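Local coordinates for protein group 1 truncated hemoglobin GlbN (Synechocystis sp., PDB 1S69) that binds one heme per subunit and holds oxygen in a very stable complex, as a monomeric truncated hemoglobin of the 2-on-2 helical fold, at residues A[19-22]-A[23-27]; A[45-48]-A[49-52]; A[68-71]-A[72-75]; A[100-103]-A[104-107]; A[116-119]-A[120-124]. One frame throughout, in Å; residues are numbered along the deposited sequence.

Contact 1. Residues A[19-22]-A[23-27]; sequences DKFY and ERVLQ. With CYN (cyanide ion), chain C.
F21 and V25 meet because their first torsions turn them together. The F21 ring carbon CG lies anti to the backbone N (chi1 163°), and V25 CG2 stands anti to its own carbonyl carbon. The two residues lie one turn apart on helix 10-26 of the 2-on-2 globin fold. V25 CG2 sits over one face of the F21 ring, 3.7 Å from its centroid, and makes a CH-pi contact there. Its nearest ring atom is F21 CE1, at 3.5 Å. The same turn is closed by V25 N, which donates to F21 O at 2.8 Å.

Y22 turns the other way. Its CG is anti to the carbonyl carbon (chi1 -75°), and the ring runs inward to the distal side of the heme. F21 CD2 stands over the centre of one face of the Y22 ring. V25 CB approaches Y22 CD1 obliquely at 4.2 Å.

The outer side of the helix is polar. K20 NZ and E23 OE1 form a long salt bridge of 3.6 Å. R24 turns to helix 81-98, where it bonds T94 and pairs with E97.

The buried hydroxyl of Y22 belongs to the ligand pocket. Q43 is a further hydrogen-bond partner of this group. Cyanide lies at the edge of the tyrosine ring, near its plane, and Y22 OH donates to the cyanide N at 2.5 Å.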
# COMPACT_ATOMS: atom_id res chain seq x y z
N ASP A 19 -2.25 -6.05 -7.49
CA ASP A 19 -1.41 -6.80 -8.41
C ASP A 19 -0.56 -5.89 -9.26
O ASP A 19 0.67 -6.08 -9.39
CB ASP A 19 -2.26 -7.65 -9.34
CG ASP A 19 -2.81 -8.87 -8.68
OD1 ASP A 19 -2.47 -9.25 -7.54
OD2 ASP A 19 -3.66 -9.55 -9.27
N LYS A 20 -1.23 -4.88 -9.80
CA LYS A 20 -0.62 -3.88 -10.62
C LYS A 20 0.37 -3.02 -9.85
O LYS A 20 1.43 -2.64 -10.36
CB LYS A 20 -1.72 -2.95 -11.22
CG LYS A 20 -2.58 -3.46 -12.43
CD LYS A 20 -1.77 -4.31 -13.36
CE LYS A 20 -2.09 -4.07 -14.88
NZ LYS A 20 -1.41 -5.15 -15.73
N PHE A 21 0.02 -2.70 -8.62
CA PHE A 21 0.89 -1.89 -7.75
C PHE A 21 2.25 -2.61 -7.55
O PHE A 21 3.29 -1.99 -7.70
CB PHE A 21 0.13 -1.59 -6.43
CG PHE A 21 1.00 -1.13 -5.30
CD1 PHE A 21 1.64 0.13 -5.35
CD2 PHE A 21 1.18 -1.95 -4.19
CE1 PHE A 21 2.44 0.58 -4.27
CE2 PHE A 21 2.00 -1.54 -3.14
CZ PHE A 21 2.62 -0.29 -3.17
N TYR A 22 2.24 -3.91 -7.22
CA TYR A 22 3.47 -4.65 -7.02
C TYR A 22 4.25 -4.83 -8.29
O TYR A 22 5.49 -4.80 -8.27
CB TYR A 22 3.24 -5.95 -6.26
CG TYR A 22 3.01 -5.66 -4.77
CD1 TYR A 22 4.01 -4.98 -4.01
CD2 TYR A 22 1.75 -5.93 -4.15
CE1 TYR A 22 3.80 -4.65 -2.67
CE2 TYR A 22 1.54 -5.60 -2.80
CZ TYR A 22 2.56 -4.94 -2.08
OH TYR A 22 2.40 -4.58 -0.76
N GLU A 23 3.56 -4.97 -9.43
CA GLU A 23 4.26 -4.90 -10.70
C GLU A 23 5.03 -3.61 -10.83
O GLU A 23 6.20 -3.64 -11.23
CB GLU A 23 3.32 -5.09 -11.92
CG GLU A 23 2.90 -6.53 -11.98
CD GLU A 23 1.87 -6.79 -13.08
OE1 GLU A 23 1.69 -5.92 -13.97
OE2 GLU A 23 1.25 -7.88 -12.99
N ARG A 24 4.40 -2.49 -10.50
CA ARG A 24 5.03 -1.19 -10.59
C ARG A 24 6.20 -1.09 -9.57
O ARG A 24 7.31 -0.64 -9.95
CB ARG A 24 4.01 -0.09 -10.35
CG ARG A 24 4.57 1.38 -10.46
CD ARG A 24 3.47 2.41 -10.37
NE ARG A 24 2.41 2.21 -11.38
CZ ARG A 24 2.35 2.82 -12.58
NH1 ARG A 24 3.29 3.67 -12.97
NH2 ARG A 24 1.34 2.56 -13.41
N VAL A 25 5.94 -1.47 -8.31
CA VAL A 25 6.95 -1.47 -7.24
C VAL A 25 8.22 -2.28 -7.63
O VAL A 25 9.33 -1.84 -7.38
CB VAL A 25 6.35 -2.02 -5.93
CG1 VAL A 25 7.49 -2.42 -4.90
CG2 VAL A 25 5.36 -1.00 -5.34
N LEU A 26 8.03 -3.46 -8.22
CA LEU A 26 9.20 -4.31 -8.54
C LEU A 26 10.05 -3.78 -9.72
O LEU A 26 11.19 -4.19 -9.92
CB LEU A 26 8.80 -5.77 -8.74
CG LEU A 26 8.87 -6.81 -7.60
CD1 LEU A 26 8.86 -6.39 -6.13
CD2 LEU A 26 7.83 -7.91 -7.86
N GLN A 27 9.50 -2.82 -10.43
CA GLN A 27 10.24 -2.08 -11.44
C GLN A 27 10.74 -0.73 -10.98
O GLN A 27 11.33 0.00 -11.76
CB GLN A 27 9.44 -1.93 -12.75
CG GLN A 27 9.03 -3.31 -13.37
CD GLN A 27 10.17 -4.38 -13.46
OE1 GLN A 27 11.26 -4.07 -13.88
NE2 GLN A 27 9.86 -5.62 -13.07
C CYN C . 4.08 -2.75 1.60
N CYN C . 3.81 -2.99 0.56

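Contact 2. Residues A[45-48]-A[49-52]; sequences AHQK and AFLT. With HEM (protoporphyrin IX containing Fe), chain D.
T52 grips the turn before it by two hydrogen bonds. T52 OG1 and T52 N both donate to K48 O, the hydroxyl at 2.7 Å, and they reach it from opposite faces of its plane. The hydroxyl can do so because OG1 stands beside its own backbone N (chi1 -69°). L51 N bonds Q47 O in the regular helical way.

The apolar contact on the heme side is made by F50. It rests on two heme methyls: its CB is 3.5 Å from heme CMA, and its CE2 is 3.3 Å from heme CMB. The rings of Y53 and Y61 pack edge-to-face with F50. L51 faces helix 10-26, where it touches V18, and its CD1 lies 3.9 Å from Q47 CG. The bent Q47 chain ends over the heme edge beside the cyanide.

The charged group is K48, whose NZ forms a salt bridge to D15.

A ring-face contact joins H46 to a propionate: heme O2A covers one face, 3.6 Å from H46 ND1. With an alanine in its place, the propionate would probably lose the ring that lies against it.

H46 is the distal iron-binding residue, here swung off the iron, which cyanide occupies. This is the distal heme pocket of a hexacoordinate truncated hemoglobin, with helix 40-54 as one wall.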
# COMPACT_ATOMS: atom_id res chain seq x y z
N ALA A 45 -1.70 -11.01 -1.01
CA ALA A 45 -2.88 -11.37 -0.22
C ALA A 45 -2.98 -10.47 1.02
O ALA A 45 -4.08 -9.97 1.34
CB ALA A 45 -2.83 -12.83 0.22
N HIS A 46 -1.86 -10.25 1.71
CA HIS A 46 -1.89 -9.30 2.84
C HIS A 46 -2.32 -7.88 2.46
O HIS A 46 -3.11 -7.28 3.16
CB HIS A 46 -0.53 -9.14 3.45
CG HIS A 46 -0.05 -10.31 4.24
ND1 HIS A 46 -0.83 -10.89 5.27
CD2 HIS A 46 1.14 -10.98 4.18
CE1 HIS A 46 -0.13 -11.87 5.83
NE2 HIS A 46 1.06 -11.96 5.17
N GLN A 47 -1.76 -7.34 1.39
CA GLN A 47 -2.08 -5.96 0.96
C GLN A 47 -3.57 -5.84 0.50
O GLN A 47 -4.24 -4.83 0.79
CB GLN A 47 -1.17 -5.45 -0.16
CG GLN A 47 -1.25 -3.91 -0.39
CD GLN A 47 -0.68 -3.11 0.79
OE1 GLN A 47 0.52 -2.81 0.81
NE2 GLN A 47 -1.52 -2.73 1.73
N LYS A 48 -4.08 -6.88 -0.17
CA LYS A 48 -5.49 -6.87 -0.56
C LYS A 48 -6.36 -6.78 0.67
O LYS A 48 -7.31 -6.00 0.71
CB LYS A 48 -5.86 -8.05 -1.46
CG LYS A 48 -5.29 -7.89 -2.84
CD LYS A 48 -5.10 -9.25 -3.60
CE LYS A 48 -4.42 -9.04 -4.94
NZ LYS A 48 -4.29 -10.42 -5.56
N ALA A 49 -6.06 -7.62 1.67
CA ALA A 49 -6.78 -7.63 2.93
C ALA A 49 -6.63 -6.29 3.71
O ALA A 49 -7.60 -5.76 4.29
CB ALA A 49 -6.32 -8.81 3.77
N PHE A 50 -5.41 -5.76 3.71
CA PHE A 50 -5.11 -4.49 4.38
C PHE A 50 -5.83 -3.29 3.75
O PHE A 50 -6.46 -2.52 4.45
CB PHE A 50 -3.59 -4.20 4.49
CG PHE A 50 -3.33 -2.97 5.29
CD1 PHE A 50 -3.29 -3.04 6.69
CD2 PHE A 50 -3.33 -1.72 4.68
CE1 PHE A 50 -3.20 -1.87 7.46
CE2 PHE A 50 -3.22 -0.53 5.45
CZ PHE A 50 -3.15 -0.63 6.84
N LEU A 51 -5.77 -3.16 2.45
CA LEU A 51 -6.41 -2.02 1.80
C LEU A 51 -7.93 -2.15 1.84
O LEU A 51 -8.61 -1.18 1.92
CB LEU A 51 -5.92 -1.87 0.37
CG LEU A 51 -4.43 -1.44 0.26
CD1 LEU A 51 -4.03 -1.34 -1.18
CD2 LEU A 51 -4.11 -0.11 1.01
N THR A 52 -8.43 -3.40 1.81
CA THR A 52 -9.85 -3.61 1.99
C THR A 52 -10.31 -3.00 3.32
O THR A 52 -11.28 -2.26 3.34
CB THR A 52 -10.18 -5.10 1.89
OG1 THR A 52 -9.97 -5.50 0.52
CG2 THR A 52 -11.69 -5.36 2.17
CHA HEM D . 4.81 -5.67 4.49
CHB HEM D . 1.26 -2.34 4.07
CHC HEM D . 4.61 1.07 3.27
CHD HEM D . 7.74 -2.52 2.25
C1A HEM D . 3.56 -5.04 4.50
C2A HEM D . 2.30 -5.67 4.82
C3A HEM D . 1.33 -4.78 4.68
C4A HEM D . 1.91 -3.54 4.27
CMA HEM D . -0.19 -5.05 4.88
CAA HEM D . 2.19 -7.17 5.21
CBA HEM D . 2.00 -7.14 6.74
CGA HEM D . 1.63 -8.46 7.42
O1A HEM D . 2.59 -9.21 7.56
O2A HEM D . 0.44 -8.75 7.84
C1B HEM D . 1.89 -1.13 3.87
C2B HEM D . 1.19 0.10 3.76
C3B HEM D . 2.11 1.08 3.57
C4B HEM D . 3.41 0.43 3.51
CMB HEM D . -0.37 0.23 3.91
CAB HEM D . 1.97 2.64 3.32
CBB HEM D . 1.06 3.24 2.48
C1C HEM D . 5.77 0.37 2.91
C2C HEM D . 6.97 0.99 2.41
C3C HEM D . 7.80 -0.03 2.09
C4C HEM D . 7.16 -1.29 2.39
CMC HEM D . 7.14 2.55 2.30
CAC HEM D . 9.22 -0.04 1.49
CBC HEM D . 9.45 0.68 0.40
C1D HEM D . 7.25 -3.69 2.76
C2D HEM D . 7.96 -4.92 2.79
C3D HEM D . 7.05 -5.86 3.51
C4D HEM D . 5.89 -5.13 3.87
CMD HEM D . 9.34 -5.25 2.21
CAD HEM D . 7.27 -7.33 3.81
CBD HEM D . 8.11 -7.21 5.08
CGD HEM D . 8.86 -8.49 5.30
O1D HEM D . 8.28 -9.39 5.88
O2D HEM D . 10.03 -8.61 4.91
NA HEM D . 3.27 -3.75 4.14
NB HEM D . 3.26 -0.92 3.69
NC HEM D . 5.94 -0.99 2.89
ND HEM D . 6.04 -3.83 3.44
FE HEM D . 4.64 -2.39 3.54

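Contact 3. Residues A[68-71]-A[72-75]. With HEM (protoporphyrin IX containing Fe), chain D.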
# COMPACT_ATOMS: atom_id res chain seq x y z
N GLU A 68 5.38 -3.17 13.47
CA GLU A 68 6.12 -4.43 13.55
C GLU A 68 6.40 -4.96 12.13
O GLU A 68 7.45 -5.56 11.88
CB GLU A 68 5.35 -5.50 14.39
CG GLU A 68 4.02 -5.95 13.74
CD GLU A 68 3.16 -6.83 14.67
OE1 GLU A 68 3.75 -7.54 15.53
OE2 GLU A 68 1.94 -6.79 14.61
N ALA A 69 5.46 -4.75 11.19
CA ALA A 69 5.60 -5.25 9.83
C ALA A 69 6.86 -4.70 9.16
O ALA A 69 7.49 -5.40 8.36
CB ALA A 69 4.39 -4.89 9.03
N HIS A 70 7.22 -3.43 9.46
CA HIS A 70 8.27 -2.72 8.71
C HIS A 70 9.53 -2.52 9.52
O HIS A 70 10.46 -2.00 9.01
CB HIS A 70 7.77 -1.41 8.13
CG HIS A 70 6.63 -1.60 7.18
ND1 HIS A 70 5.31 -1.58 7.58
CD2 HIS A 70 6.61 -1.92 5.86
CE1 HIS A 70 4.52 -1.79 6.53
NE2 HIS A 70 5.28 -2.06 5.50
N LYS A 71 9.51 -2.99 10.78
CA LYS A 71 10.59 -2.75 11.74
C LYS A 71 11.99 -3.17 11.20
O LYS A 71 12.94 -2.39 11.27
CB LYS A 71 10.31 -3.54 13.04
CG LYS A 71 11.46 -3.42 14.06
CD LYS A 71 11.17 -4.32 15.23
CE LYS A 71 11.62 -3.63 16.49
NZ LYS A 71 12.71 -4.37 17.07
N GLU A 72 12.07 -4.41 10.68
CA GLU A 72 13.33 -4.95 10.22
C GLU A 72 13.87 -4.17 9.03
O GLU A 72 15.12 -4.00 8.88
CB GLU A 72 13.16 -6.45 9.95
CG GLU A 72 14.44 -7.23 9.74
CD GLU A 72 15.01 -7.14 8.31
OE1 GLU A 72 14.26 -6.80 7.32
OE2 GLU A 72 16.24 -7.40 8.18
N LEU A 73 12.96 -3.62 8.22
CA LEU A 73 13.35 -2.77 7.06
C LEU A 73 13.98 -1.45 7.53
O LEU A 73 14.97 -1.00 7.00
CB LEU A 73 12.15 -2.45 6.19
CG LEU A 73 11.23 -3.62 5.77
CD1 LEU A 73 10.07 -2.96 4.94
CD2 LEU A 73 12.04 -4.65 4.93
N VAL A 74 13.35 -0.84 8.53
CA VAL A 74 13.87 0.44 9.12
C VAL A 74 15.24 0.21 9.79
O VAL A 74 16.18 0.98 9.64
CB VAL A 74 12.83 1.00 10.17
CG1 VAL A 74 13.42 2.16 10.97
CG2 VAL A 74 11.51 1.40 9.51
N GLU A 75 15.31 -0.80 10.61
CA GLU A 75 16.47 -1.09 11.46
C GLU A 75 17.65 -1.64 10.70
O GLU A 75 18.76 -1.26 11.00
CB GLU A 75 16.10 -2.08 12.58
CG GLU A 75 15.16 -1.45 13.57
CD GLU A 75 14.88 -2.29 14.80
OE1 GLU A 75 15.23 -3.50 14.89
OE2 GLU A 75 14.22 -1.71 15.66
CHA HEM D . 4.81 -5.67 4.49
CHB HEM D . 1.26 -2.34 4.07
CHC HEM D . 4.61 1.07 3.27
CHD HEM D . 7.74 -2.52 2.25
C1A HEM D . 3.56 -5.04 4.50
C2A HEM D . 2.30 -5.67 4.82
C3A HEM D . 1.33 -4.78 4.68
C4A HEM D . 1.91 -3.54 4.27
CMA HEM D . -0.19 -5.05 4.88
CAA HEM D . 2.19 -7.17 5.21
CBA HEM D . 2.00 -7.14 6.74
CGA HEM D . 1.63 -8.46 7.42
O1A HEM D . 2.59 -9.21 7.56
O2A HEM D . 0.44 -8.75 7.84
C1B HEM D . 1.89 -1.13 3.87
C2B HEM D . 1.19 0.10 3.76
C3B HEM D . 2.11 1.08 3.57
C4B HEM D . 3.41 0.43 3.51
CMB HEM D . -0.37 0.23 3.91
CAB HEM D . 1.97 2.64 3.32
CBB HEM D . 1.06 3.24 2.48
C1C HEM D . 5.77 0.37 2.91
C2C HEM D . 6.97 0.99 2.41
C3C HEM D . 7.80 -0.03 2.09
C4C HEM D . 7.16 -1.29 2.39
CMC HEM D . 7.14 2.55 2.30
CAC HEM D . 9.22 -0.04 1.49
CBC HEM D . 9.45 0.68 0.40
C1D HEM D . 7.25 -3.69 2.76
C2D HEM D . 7.96 -4.92 2.79
C3D HEM D . 7.05 -5.86 3.51
C4D HEM D . 5.89 -5.13 3.87
CMD HEM D . 9.34 -5.25 2.21
CAD HEM D . 7.27 -7.33 3.81
CBD HEM D . 8.11 -7.21 5.08
CGD HEM D . 8.86 -8.49 5.30
O1D HEM D . 8.28 -9.39 5.88
O2D HEM D . 10.03 -8.61 4.91
NA HEM D . 3.27 -3.75 4.14
NB HEM D . 3.26 -0.92 3.69
NC HEM D . 5.94 -0.99 2.89
ND HEM D . 6.04 -3.83 3.44
FE HEM D . 4.64 -2.39 3.54
O HOH W 1 9.92 -6.40 10.85
O HOH W 2 10.30 -5.58 8.35
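H70 and L73 pack tightly against the heme, while K71 and E75 meet loosely on the outer side of the same helix. H70 NE2 binds the heme iron at 2.1 Å. Its ring stands with an edge to the porphyrin, and heme CHD lies in the ring plane. A bond from H70 ND1 to M66 O fixes the rotation of the imidazole. That second-shell carbonyl would probably add electron density to the ring. L73 CD1 fills the place beside this edge, 3.7 Å from H70 CD2. The distance from L73 CD1 to heme CHD is 3.6 Å. L73 CG stands anti to the carbonyl carbon (chi1 -49°), which sends the branch along the porphyrin.

This is the proximal histidine site of the globin fold, carried on helix 66-77. The helix is kinked here, since the N of E72 and of L73 lacks a bond to the turn before. The regular pattern resumes with V74 N to H70 O at 3.2 Å, and L73 N is a weak further donor to H70 O. Two waters fill in at the break. Water 1 donates to E68 O and accepts from E72 N at 2.9 Å. Water 2 donates to A69 O and has a weak bond from E72 N.

On the solvent side the link is ionic and weak. The K71 chain bends at its last two torsions and crosses E75. Its NZ lies 3.4 Å from both E75 OE1 and E75 OE2, a salt bridge with two weak hydrogen bonds. K71 CE comes within 3.3 Å of E75 OE2. E72 turns its carboxylate to H77 and N76 instead.

Contact 4. Residues A[100-103]-A[104-107]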
# COMPACT_ATOMS: atom_id res chain seq x y z
N VAL A 100 -9.13 5.13 -12.26
CA VAL A 100 -9.76 5.61 -11.03
C VAL A 100 -9.81 7.09 -11.14
O VAL A 100 -8.81 7.68 -11.51
CB VAL A 100 -9.05 5.15 -9.73
CG1 VAL A 100 -9.68 5.81 -8.48
CG2 VAL A 100 -9.07 3.61 -9.66
N PRO A 101 -10.99 7.68 -10.92
CA PRO A 101 -11.16 9.15 -11.00
C PRO A 101 -10.33 9.87 -9.97
O PRO A 101 -10.10 9.35 -8.84
CB PRO A 101 -12.66 9.35 -10.67
CG PRO A 101 -13.13 8.11 -10.18
CD PRO A 101 -12.27 6.98 -10.67
N GLU A 102 -9.97 11.11 -10.29
CA GLU A 102 -9.10 11.90 -9.42
C GLU A 102 -9.60 12.12 -8.02
O GLU A 102 -8.84 12.13 -7.09
CB GLU A 102 -8.78 13.26 -10.05
CG GLU A 102 -8.52 13.14 -11.53
CD GLU A 102 -7.03 13.19 -11.93
OE1 GLU A 102 -6.61 14.33 -12.32
OE2 GLU A 102 -6.32 12.09 -11.90
N ASP A 103 -10.89 12.33 -7.86
CA ASP A 103 -11.43 12.55 -6.53
C ASP A 103 -11.24 11.26 -5.60
O ASP A 103 -11.08 11.37 -4.37
CB ASP A 103 -12.90 12.95 -6.66
CG ASP A 103 -13.79 11.75 -7.01
OD1 ASP A 103 -13.71 11.24 -8.16
OD2 ASP A 103 -14.53 11.22 -6.14
N LEU A 104 -11.23 10.06 -6.20
CA LEU A 104 -11.03 8.83 -5.42
C LEU A 104 -9.53 8.60 -5.19
O LEU A 104 -9.10 8.18 -4.10
CB LEU A 104 -11.69 7.64 -6.08
CG LEU A 104 -13.23 7.64 -6.12
CD1 LEU A 104 -13.78 6.26 -6.59
CD2 LEU A 104 -13.87 8.05 -4.83
N ILE A 105 -8.74 8.91 -6.21
CA ILE A 105 -7.29 8.88 -6.07
C ILE A 105 -6.88 9.73 -4.90
O ILE A 105 -6.11 9.27 -4.08
CB ILE A 105 -6.51 9.22 -7.40
CG1 ILE A 105 -6.79 8.13 -8.44
CG2 ILE A 105 -4.98 9.27 -7.14
CD1 ILE A 105 -6.20 8.39 -9.78
N ALA A 106 -7.40 10.94 -4.81
CA ALA A 106 -7.21 11.81 -3.64
C ALA A 106 -7.59 11.23 -2.23
O ALA A 106 -6.87 11.48 -1.23
CB ALA A 106 -7.97 13.05 -3.83
N GLU A 107 -8.75 10.54 -2.13
CA GLU A 107 -9.14 9.88 -0.87
C GLU A 107 -8.12 8.78 -0.49
O GLU A 107 -7.76 8.65 0.67
CB GLU A 107 -10.49 9.18 -1.00
CG GLU A 107 -11.63 10.16 -1.00
CD GLU A 107 -12.97 9.48 -0.91
OE1 GLU A 107 -13.12 8.53 -0.10
OE2 GLU A 107 -13.86 9.91 -1.67
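V100 CG1 is the apolar centre: it touches L104 CB at 3.6 Å and I105 CG1 at 3.7 Å. The contact is the N-terminal start of helix 102-113 in the globin fold, with P101 at the N-cap position. V100 meets L104 at about a right angle. I105 runs back under the chain before the helix, with CD1 3.2 Å from V100 O. Further out, P101 and L104 lie side by side, CG to CG at 4.1 Å. Cutting the L104 side chain back to an alanine would probably open a gap beside the P101 ring. L8 and L95 also touch V100, and L92 touches I105, tying this corner to helices 4-8 and 81-98.

The first turn is closed by P101 O, which accepts twice. I105 N comes in the carbonyl plane at 3.0 Å, whereas L104 N lies well above it.

At the polar edge D103 has CG between its backbone N and carbonyl carbon (chi1 75°). This sets the carboxylate alongside L104. E107 stands near it with like charge, and has a weak, long ion pair to K7. D103 OD2 lies 3.5 Å from L104 CD2.

Contact 5. Residues A[116-119]-A[120-124]; sequences AHKR and DVLNQ. With HEM (protoporphyrin IX containing Fe), chain D.
H117 meets V121 one turn on and the heme at its tip. Its CB carries CG anti to the backbone N (chi1 -173°), which swings the ring toward the porphyrin. CG lies 4.0 Å from heme CAB. ND1 has V121 CG2 near it. CE1 is 3.3 Å from V121 CG2 and also close to heme CMB. CD2 lies against the two vinyl-derived carbons, heme CAB and CBB. At the tip, NE2 is joined covalently to heme CAB, at 2.0 Å, a bond stretched in the model.

V121 CG2 covers one face of the imidazole in a CH-pi contact, 3.6 Å from the ring centroid. V121 CG1 turns to the heme and reaches CHC at 3.7 Å. V121 N bonds H117 O.

Helix 115-121 then ends in a Schellman motif, with N123 at positive phi. Q124 N donates to R119 O at 2.8 Å. The R119 chain crosses Q124 at about a right angle, its CD 3.5 Å from Q124 OE1. R67 forms salt bridges with D120 and with the terminal carboxylate.

The covalent link implies that the heme cannot leave without breaking a bond to the last helix. The valine on the ring face probably also limits the turning of the imidazole.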
# COMPACT_ATOMS: atom_id res chain seq x y z
N ALA A 116 -0.48 8.61 11.14
CA ALA A 116 -0.62 7.35 11.89
C ALA A 116 -0.14 6.14 11.07
O ALA A 116 0.28 5.12 11.63
CB ALA A 116 -2.07 7.14 12.34
N HIS A 117 -0.21 6.25 9.74
CA HIS A 117 0.42 5.25 8.89
C HIS A 117 1.94 5.42 8.73
O HIS A 117 2.73 4.50 9.00
CB HIS A 117 -0.26 5.25 7.51
CG HIS A 117 0.24 4.13 6.66
ND1 HIS A 117 0.15 2.81 7.05
CD2 HIS A 117 0.89 4.14 5.48
CE1 HIS A 117 0.68 2.05 6.12
NE2 HIS A 117 1.15 2.83 5.17
N LYS A 118 2.36 6.62 8.28
CA LYS A 118 3.78 6.96 8.07
C LYS A 118 4.68 6.73 9.30
O LYS A 118 5.77 6.17 9.16
CB LYS A 118 3.92 8.40 7.63
CG LYS A 118 5.32 8.72 7.06
CD LYS A 118 5.43 10.11 6.55
CE LYS A 118 6.88 10.32 6.06
NZ LYS A 118 6.95 11.68 5.35
N ARG A 119 4.26 7.22 10.49
CA ARG A 119 5.07 7.12 11.70
C ARG A 119 5.30 5.66 12.06
O ARG A 119 6.37 5.27 12.48
CB ARG A 119 4.37 7.81 12.87
CG ARG A 119 4.43 9.32 12.80
CD ARG A 119 5.73 9.76 13.26
NE ARG A 119 5.87 11.19 13.11
CZ ARG A 119 6.52 11.95 13.94
NH1 ARG A 119 7.08 11.44 15.03
NH2 ARG A 119 6.55 13.26 13.70
N ASP A 120 4.27 4.84 11.93
CA ASP A 120 4.40 3.42 12.30
C ASP A 120 5.27 2.64 11.29
O ASP A 120 6.23 1.97 11.70
CB ASP A 120 3.03 2.79 12.48
CG ASP A 120 2.46 3.04 13.89
OD1 ASP A 120 3.18 3.00 14.90
OD2 ASP A 120 1.26 3.25 14.05
N VAL A 121 4.96 2.78 10.01
CA VAL A 121 5.73 2.15 8.95
C VAL A 121 7.20 2.51 9.14
O VAL A 121 8.09 1.66 9.13
CB VAL A 121 5.24 2.60 7.51
CG1 VAL A 121 6.25 2.18 6.42
CG2 VAL A 121 3.84 2.01 7.14
N LEU A 122 7.48 3.81 9.28
CA LEU A 122 8.90 4.21 9.42
C LEU A 122 9.46 4.07 10.85
O LEU A 122 10.63 4.39 11.10
CB LEU A 122 9.07 5.67 8.88
CG LEU A 122 8.71 5.87 7.39
CD1 LEU A 122 8.84 7.32 7.00
CD2 LEU A 122 9.55 4.94 6.45
N ASN A 123 8.63 3.62 11.80
CA ASN A 123 9.08 3.33 13.16
C ASN A 123 9.64 4.64 13.79
O ASN A 123 10.72 4.64 14.40
CB ASN A 123 10.20 2.27 13.17
CG ASN A 123 9.65 0.83 13.04
OD1 ASN A 123 10.11 0.00 13.78
ND2 ASN A 123 8.73 0.54 12.09
N GLN A 124 8.95 5.73 13.52
CA GLN A 124 9.39 7.03 13.98
C GLN A 124 8.66 7.44 15.27
O GLN A 124 9.04 8.53 15.77
CB GLN A 124 9.01 8.06 12.99
CG GLN A 124 9.88 8.14 11.81
CD GLN A 124 9.28 9.03 10.76
OE1 GLN A 124 8.04 9.28 10.74
NE2 GLN A 124 10.10 9.45 9.84
OXT GLN A 124 7.72 6.76 15.72
CHA HEM D . 4.81 -5.67 4.49
CHB HEM D . 1.26 -2.34 4.07
CHC HEM D . 4.61 1.07 3.27
CHD HEM D . 7.74 -2.52 2.25
C1A HEM D . 3.56 -5.04 4.50
C2A HEM D . 2.30 -5.67 4.82
C3A HEM D . 1.33 -4.78 4.68
C4A HEM D . 1.91 -3.54 4.27
CMA HEM D . -0.19 -5.05 4.88
CAA HEM D . 2.19 -7.17 5.21
CBA HEM D . 2.00 -7.14 6.74
CGA HEM D . 1.63 -8.46 7.42
O1A HEM D . 2.59 -9.21 7.56
O2A HEM D . 0.44 -8.75 7.84
C1B HEM D . 1.89 -1.13 3.87
C2B HEM D . 1.19 0.10 3.76
C3B HEM D . 2.11 1.08 3.57
C4B HEM D . 3.41 0.43 3.51
CMB HEM D . -0.37 0.23 3.91
CAB HEM D . 1.97 2.64 3.32
CBB HEM D . 1.06 3.24 2.48
C1C HEM D . 5.77 0.37 2.91
C2C HEM D . 6.97 0.99 2.41
C3C HEM D . 7.80 -0.03 2.09
C4C HEM D . 7.16 -1.29 2.39
CMC HEM D . 7.14 2.55 2.30
CAC HEM D . 9.22 -0.04 1.49
CBC HEM D . 9.45 0.68 0.40
C1D HEM D . 7.25 -3.69 2.76
C2D HEM D . 7.96 -4.92 2.79
C3D HEM D . 7.05 -5.86 3.51
C4D HEM D . 5.89 -5.13 3.87
CMD HEM D . 9.34 -5.25 2.21
CAD HEM D . 7.27 -7.33 3.81
CBD HEM D . 8.11 -7.21 5.08
CGD HEM D . 8.86 -8.49 5.30
O1D HEM D . 8.28 -9.39 5.88
O2D HEM D . 10.03 -8.61 4.91
NA HEM D . 3.27 -3.75 4.14
NB HEM D . 3.26 -0.92 3.69
NC HEM D . 5.94 -0.99 2.89
ND HEM D . 6.04 -3.83 3.44
FE HEM D . 4.64 -2.39 3.54

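How the contacts relate
All five are local contacts along a helix or at its end. They follow in series along the chain, so none closes a long loop, nests in another or crosses it. Contact 1, on helix 10-26, touches contact 2, on helix 40-54. A D19 to K48 salt bridge and a probable hydrogen bond between the Y22 hydroxyl and the Q47 amide join them on the distal side. Contact 3, on helix 66-77, lies on the proximal side. Contact 4, at the start of helix 102-113, stands apart, its centre about 29 Å from that of contact 3. Contact 5 packs its V121, L122 and N123 on H70, K71 and V74 of contact 3. Contacts 2, 3 and 5 all touch the heme.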